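Local coordinates for protein unconventional myosin IB (Entamoeba histolytica, PDB 5XGG) that is an unconventional class I myosin whose C-terminal SH3 domain probably binds proline-rich partners, at residues W38-G41 / Q46-W49; Y11-A16 / L21-G26. All blocks are in the same frame, centred on the assembly; numbering follows the deposited sequence.

Interaction 1: residues W38-G41 / Q46-W49; sequences WWKG and QEGW
Lys40 lays its aliphatic chain over one face of the Trp49 indole: CB stands 4.0 Å from the centroid of the six-membered ring in a CH-pi contact, and further along CE lies over the same ring, displaced toward its rim. At the edge of the indole, in its plane, is the backbone N of Trp39. Trp49 CE3 lies 3.4 Å from Lys40 N, which stands out of the ring plane on the lysine side. The Trp38 ring meets Trp49 less squarely, its CE3 touching Trp49 CB at 3.9 Å. With CG beside its own backbone N (chi1 -62°), Trp49 swings its ring back across strand 38-41. Lys40 has CG anti to its N and a chain bent at chi3, which brings NZ to Glu47 OE2 at 3.1 Å in a salt bridge; NZ comes from above the carboxylate plane, 50° out of it. Beneath these side chains, Lys40 and Trp49 form an antiparallel non-hydrogen-bonded pair, whereas Gly41 and Gly48 are a hydrogen-bonded pair, with Gly41 N to Gly48 O at 2.8 Å and Gly48 N to Gly41 O at 3.0 Å. The strands belong to a beta hairpin of the SH3 barrel. Trp38, first of the SH3 tandem tryptophans, also packs on Pro51 and Glu20, consistent with a place in the aromatic ligand groove, while Trp39 receives Lys34 in a cation-pi contact. One lysine thus serves two partners, and its charge pairing with Glu47, though steeply approached, is consistent with the methylenes staying over the indole.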
loop_
_atom_site.group_PDB
_atom_site.type_symbol
_atom_site.label_atom_id
_atom_site.label_comp_id
_atom_site.label_asym_id
_atom_site.label_seq_id
_atom_site.Cartn_x
_atom_site.Cartn_y
_atom_site.Cartn_z
ATOM N N TRP A 38 2.652 2.197 -9.707
ATOM C CA TRP A 38 1.454 1.670 -9.033
ATOM C C TRP A 38 1.725 0.350 -8.404
ATOM O O TRP A 38 2.330 -0.531 -9.055
ATOM C CB TRP A 38 0.340 1.462 -10.027
ATOM C CG TRP A 38 -0.138 2.817 -10.585
ATOM C CD1 TRP A 38 0.381 3.506 -11.634
ATOM C CD2 TRP A 38 -1.198 3.574 -10.088
ATOM N NE1 TRP A 38 -0.306 4.690 -11.829
ATOM C CE2 TRP A 38 -1.330 4.717 -10.922
ATOM C CE3 TRP A 38 -2.100 3.397 -9.066
ATOM C CZ2 TRP A 38 -2.305 5.665 -10.709
ATOM C CZ3 TRP A 38 -3.122 4.329 -8.907
ATOM C CH2 TRP A 38 -3.182 5.453 -9.694
ATOM N N TRP A 39 1.306 0.200 -7.151
ATOM C CA TRP A 39 1.553 -1.038 -6.404
ATOM C C TRP A 39 0.247 -1.657 -6.098
ATOM O O TRP A 39 -0.729 -0.989 -5.885
ATOM C CB TRP A 39 2.275 -0.780 -5.132
ATOM C CG TRP A 39 3.780 -0.411 -5.363
ATOM C CD1 TRP A 39 4.410 -0.225 -6.588
ATOM C CD2 TRP A 39 4.684 0.009 -4.397
ATOM N NE1 TRP A 39 5.722 0.155 -6.406
ATOM C CE2 TRP A 39 5.922 0.285 -5.060
ATOM C CE3 TRP A 39 4.650 0.036 -3.020
ATOM C CZ2 TRP A 39 7.023 0.690 -4.380
ATOM C CZ3 TRP A 39 5.760 0.439 -2.342
ATOM C CH2 TRP A 39 6.956 0.697 -2.998
ATOM N N LYS A 40 0.173 -2.987 -6.111
ATOM C CA LYS A 40 -1.101 -3.605 -5.777
ATOM C C LYS A 40 -1.193 -3.807 -4.275
ATOM O O LYS A 40 -0.371 -4.491 -3.708
ATOM C CB LYS A 40 -1.198 -4.957 -6.495
ATOM C CG LYS A 40 -2.481 -5.623 -6.223
ATOM C CD LYS A 40 -2.669 -6.790 -7.119
ATOM C CE LYS A 40 -3.490 -6.387 -8.327
ATOM N NZ LYS A 40 -3.993 -7.683 -8.749
ATOM N N GLY A 41 -2.097 -3.062 -3.612
ATOM C CA GLY A 41 -2.239 -3.086 -2.162
ATOM C C GLY A 41 -3.395 -3.908 -1.699
ATOM O O GLY A 41 -4.337 -4.162 -2.479
ATOM N N GLN A 46 -9.670 -5.812 1.064
ATOM C CA GLN A 46 -9.854 -5.315 -0.307
ATOM C C GLN A 46 -8.504 -5.180 -1.009
ATOM O O GLN A 46 -7.519 -4.880 -0.356
ATOM C CB GLN A 46 -10.568 -3.975 -0.307
ATOM C CG GLN A 46 -11.962 -4.005 0.257
ATOM C CD GLN A 46 -12.725 -2.750 -0.155
ATOM O OE1 GLN A 46 -12.764 -2.360 -1.347
ATOM N NE2 GLN A 46 -13.404 -2.157 0.795
ATOM N N GLU A 47 -8.469 -5.356 -2.320
ATOM C CA GLU A 47 -7.191 -5.348 -3.108
ATOM C C GLU A 47 -7.407 -4.390 -4.282
ATOM O O GLU A 47 -8.490 -4.369 -4.897
ATOM C CB GLU A 47 -6.867 -6.774 -3.581
ATOM C CG GLU A 47 -5.727 -6.971 -4.526
ATOM C CD GLU A 47 -5.656 -8.386 -5.128
ATOM O OE1 GLU A 47 -6.667 -9.124 -5.172
ATOM O OE2 GLU A 47 -4.653 -8.626 -5.842
ATOM N N GLY A 48 -6.446 -3.532 -4.509
ATOM C CA GLY A 48 -6.493 -2.676 -5.686
ATOM C C GLY A 48 -5.160 -1.946 -5.864
ATOM O O GLY A 48 -4.303 -1.932 -4.978
ATOM N N TRP A 49 -5.004 -1.290 -6.995
ATOM C CA TRP A 49 -3.810 -0.522 -7.221
ATOM C C TRP A 49 -3.843 0.795 -6.439
ATOM O O TRP A 49 -4.844 1.497 -6.381
ATOM C CB TRP A 49 -3.634 -0.204 -8.730
ATOM C CG TRP A 49 -3.481 -1.380 -9.558
ATOM C CD1 TRP A 49 -4.457 -1.965 -10.304
ATOM C CD2 TRP A 49 -2.299 -2.211 -9.693
ATOM N NE1 TRP A 49 -3.938 -3.108 -10.936
ATOM C CE2 TRP A 49 -2.628 -3.265 -10.601
ATOM C CE3 TRP A 49 -0.999 -2.152 -9.178
ATOM C CZ2 TRP A 49 -1.724 -4.291 -10.908
ATOM C CZ3 TRP A 49 -0.053 -3.071 -9.574
ATOM C CH2 TRP A 49 -0.419 -4.184 -10.413
#

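Interaction 2: residues Y11-A16 / L21-G26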
loop_
_atom_site.group_PDB
_atom_site.type_symbol
_atom_site.label_atom_id
_atom_site.label_comp_id
_atom_site.label_asym_id
_atom_site.label_seq_id
_atom_site.Cartn_x
_atom_site.Cartn_y
_atom_site.Cartn_z
ATOM N N TYR A 11 -0.743 10.431 2.441
ATOM C CA TYR A 11 -1.910 11.286 2.107
ATOM C C TYR A 11 -3.088 10.325 1.764
ATOM O O TYR A 11 -2.833 9.127 1.392
ATOM C CB TYR A 11 -1.576 12.100 0.878
ATOM C CG TYR A 11 -0.163 12.532 0.826
ATOM C CD1 TYR A 11 0.314 13.582 1.695
ATOM C CD2 TYR A 11 0.776 11.924 -0.075
ATOM C CE1 TYR A 11 1.686 13.919 1.689
ATOM C CE2 TYR A 11 2.086 12.279 -0.075
ATOM C CZ TYR A 11 2.544 13.264 0.813
ATOM O OH TYR A 11 3.914 13.562 0.794
ATOM N N PRO A 12 -4.350 10.791 1.872
ATOM C CA PRO A 12 -5.420 9.954 1.476
ATOM C C PRO A 12 -5.475 9.858 -0.048
ATOM O O PRO A 12 -4.977 10.693 -0.719
ATOM C CB PRO A 12 -6.679 10.710 2.029
ATOM C CG PRO A 12 -6.342 12.108 1.903
ATOM C CD PRO A 12 -4.852 12.161 2.215
ATOM N N TYR A 13 -6.164 8.849 -0.539
ATOM C CA TYR A 13 -6.340 8.640 -1.984
ATOM C C TYR A 13 -7.709 8.099 -2.211
ATOM O O TYR A 13 -8.109 7.145 -1.539
ATOM C CB TYR A 13 -5.293 7.676 -2.514
ATOM C CG TYR A 13 -5.354 7.504 -4.036
ATOM C CD1 TYR A 13 -5.039 8.549 -4.872
ATOM C CD2 TYR A 13 -5.840 6.334 -4.615
ATOM C CE1 TYR A 13 -5.209 8.424 -6.226
ATOM C CE2 TYR A 13 -5.967 6.195 -5.965
ATOM C CZ TYR A 13 -5.665 7.230 -6.764
ATOM O OH TYR A 13 -5.791 7.199 -8.157
ATOM N N THR A 14 -8.417 8.641 -3.204
ATOM C CA THR A 14 -9.672 8.076 -3.696
ATOM C C THR A 14 -9.481 7.399 -5.005
ATOM O O THR A 14 -9.041 8.000 -5.973
ATOM C CB THR A 14 -10.743 9.176 -3.879
ATOM O OG1 THR A 14 -10.937 9.784 -2.618
ATOM C CG2 THR A 14 -12.013 8.619 -4.340
ATOM N N ALA A 15 -9.755 6.119 -5.034
ATOM C CA ALA A 15 -9.686 5.343 -6.244
ATOM C C ALA A 15 -10.398 5.983 -7.414
ATOM O O ALA A 15 -11.537 6.455 -7.244
ATOM C CB ALA A 15 -10.269 3.964 -5.995
ATOM N N ALA A 16 -9.741 5.940 -8.562
ATOM C CA ALA A 16 -10.295 6.562 -9.761
ATOM C C ALA A 16 -11.157 5.552 -10.543
ATOM O O ALA A 16 -11.808 5.956 -11.500
ATOM C CB ALA A 16 -9.198 7.089 -10.666
ATOM N N LEU A 21 -7.519 1.098 -5.216
ATOM C CA LEU A 21 -7.823 1.025 -3.786
ATOM C C LEU A 21 -7.780 2.411 -3.185
ATOM O O LEU A 21 -6.757 3.108 -3.209
ATOM C CB LEU A 21 -6.834 0.059 -3.123
ATOM C CG LEU A 21 -6.892 -0.108 -1.593
ATOM C CD1 LEU A 21 -8.162 -0.804 -1.195
ATOM C CD2 LEU A 21 -5.581 -0.905 -1.147
ATOM N N SER A 22 -8.857 2.812 -2.523
ATOM C CA SER A 22 -8.855 4.007 -1.684
ATOM C C SER A 22 -8.281 3.790 -0.296
ATOM O O SER A 22 -8.244 2.631 0.198
ATOM C CB SER A 22 -10.289 4.546 -1.503
ATOM O OG SER A 22 -10.962 4.744 -2.739
ATOM N N PHE A 23 -7.820 4.885 0.324
ATOM C CA PHE A 23 -7.208 4.769 1.641
ATOM C C PHE A 23 -7.099 6.165 2.240
ATOM O O PHE A 23 -7.263 7.188 1.561
ATOM C CB PHE A 23 -5.822 4.026 1.593
ATOM C CG PHE A 23 -4.875 4.585 0.632
ATOM C CD1 PHE A 23 -3.975 5.633 1.001
ATOM C CD2 PHE A 23 -4.778 4.039 -0.666
ATOM C CE1 PHE A 23 -3.096 6.177 0.041
ATOM C CE2 PHE A 23 -3.882 4.599 -1.609
ATOM C CZ PHE A 23 -3.030 5.634 -1.233
ATOM N N LYS A 24 -6.866 6.173 3.549
ATOM C CA LYS A 24 -6.723 7.367 4.319
ATOM C C LYS A 24 -5.320 7.411 4.900
ATOM O O LYS A 24 -4.647 6.392 5.014
ATOM C CB LYS A 24 -7.854 7.407 5.357
ATOM C CG LYS A 24 -7.633 6.709 6.648
ATOM C CD LYS A 24 -8.979 6.498 7.385
ATOM C CE LYS A 24 -8.803 5.730 8.728
ATOM N NZ LYS A 24 -8.579 4.258 8.510
ATOM N N VAL A 25 -4.924 8.571 5.378
ATOM C CA VAL A 25 -3.629 8.805 5.948
ATOM C C VAL A 25 -3.433 7.910 7.128
ATOM O O VAL A 25 -4.338 7.733 7.920
ATOM C CB VAL A 25 -3.414 10.245 6.451
ATOM C CG1 VAL A 25 -1.968 10.410 6.777
ATOM C CG2 VAL A 25 -3.731 11.250 5.397
ATOM N N GLY A 26 -2.277 7.258 7.158
ATOM C CA GLY A 26 -1.949 6.355 8.213
ATOM C C GLY A 26 -2.256 4.902 8.013
ATOM O O GLY A 26 -1.798 4.010 8.871
#
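Tyr13 sets its CB over one face of the Phe23 ring, 3.6 Å from the centroid in a CH-pi contact, and the closest approach of the two side chains is Tyr13 CB to Phe23 CZ, 3.3 Å. The two rings meet obliquely, centroids 5.8 Å apart and planes inclined by 32°. Phe23 has CG between its backbone N and carbonyl carbon (chi1 53°), and this turns the ring under segment 11-16, where the carbonyl O of Tyr11 lies at its edge, near the ring plane. Tyr13, with CG anti to its N (chi1 -175°), carries its own ring on toward Leu21, whose carbonyl O sits at the ring edge in plane. Backbone bonds fix this pairing: Tyr13 N reaches Phe23 O and Phe23 N reaches Tyr13 O, both at 2.9 Å, a single antiparallel bridge. Together the segments form the two arms of the RT loop of the SH3 fold, between strands 6-9 and 28-35. Phe23 is buried against Ile29, Leu43 and Ile50 of the core, whereas Tyr13 turns toward Pro51 and Tyr54, meeting the Tyr54 ring edge-to-face, consistent with a role in the ligand groove; its OH is hydrogen-bonded to Glu20. Farther toward the loop tip the Ser22 hydroxyl OG accepts the N-H of Ala15, with OG 2.9 Å from Ala15 N in a nearly straight bond, a side-chain rather than a backbone acceptor, and OG also touches Ala15 CB. At the other end Pro12 and Val25 run alongside each other, and Pro12 CD presses on Val25 CG2 at 3.5 Å, a snug carbon-carbon contact.

Overall arrangement
Both contacts belong to one small SH3 barrel, their centres about 11 Å apart. Along the chain they follow in series: the loop contact 11-16/21-26 closes before the hairpin contact 38-41/46-49 opens, with strand 28-35 between them. In space they touch directly. A probable hydrogen bond joins Leu21 N to Trp49 O at 2.9 Å, fastening the loop to outer strand 46-51, and the Leu21 side chain packs on Gly41 and Gly48. Trp38 of interaction 1 also meets Tyr13 of interaction 2, Trp38 CH2 to Tyr13 OH at 3.5 Å. Loop and hairpin thereby contribute neighbouring aromatic residues to one surface, consistent with the ligand-binding groove of SH3 domains.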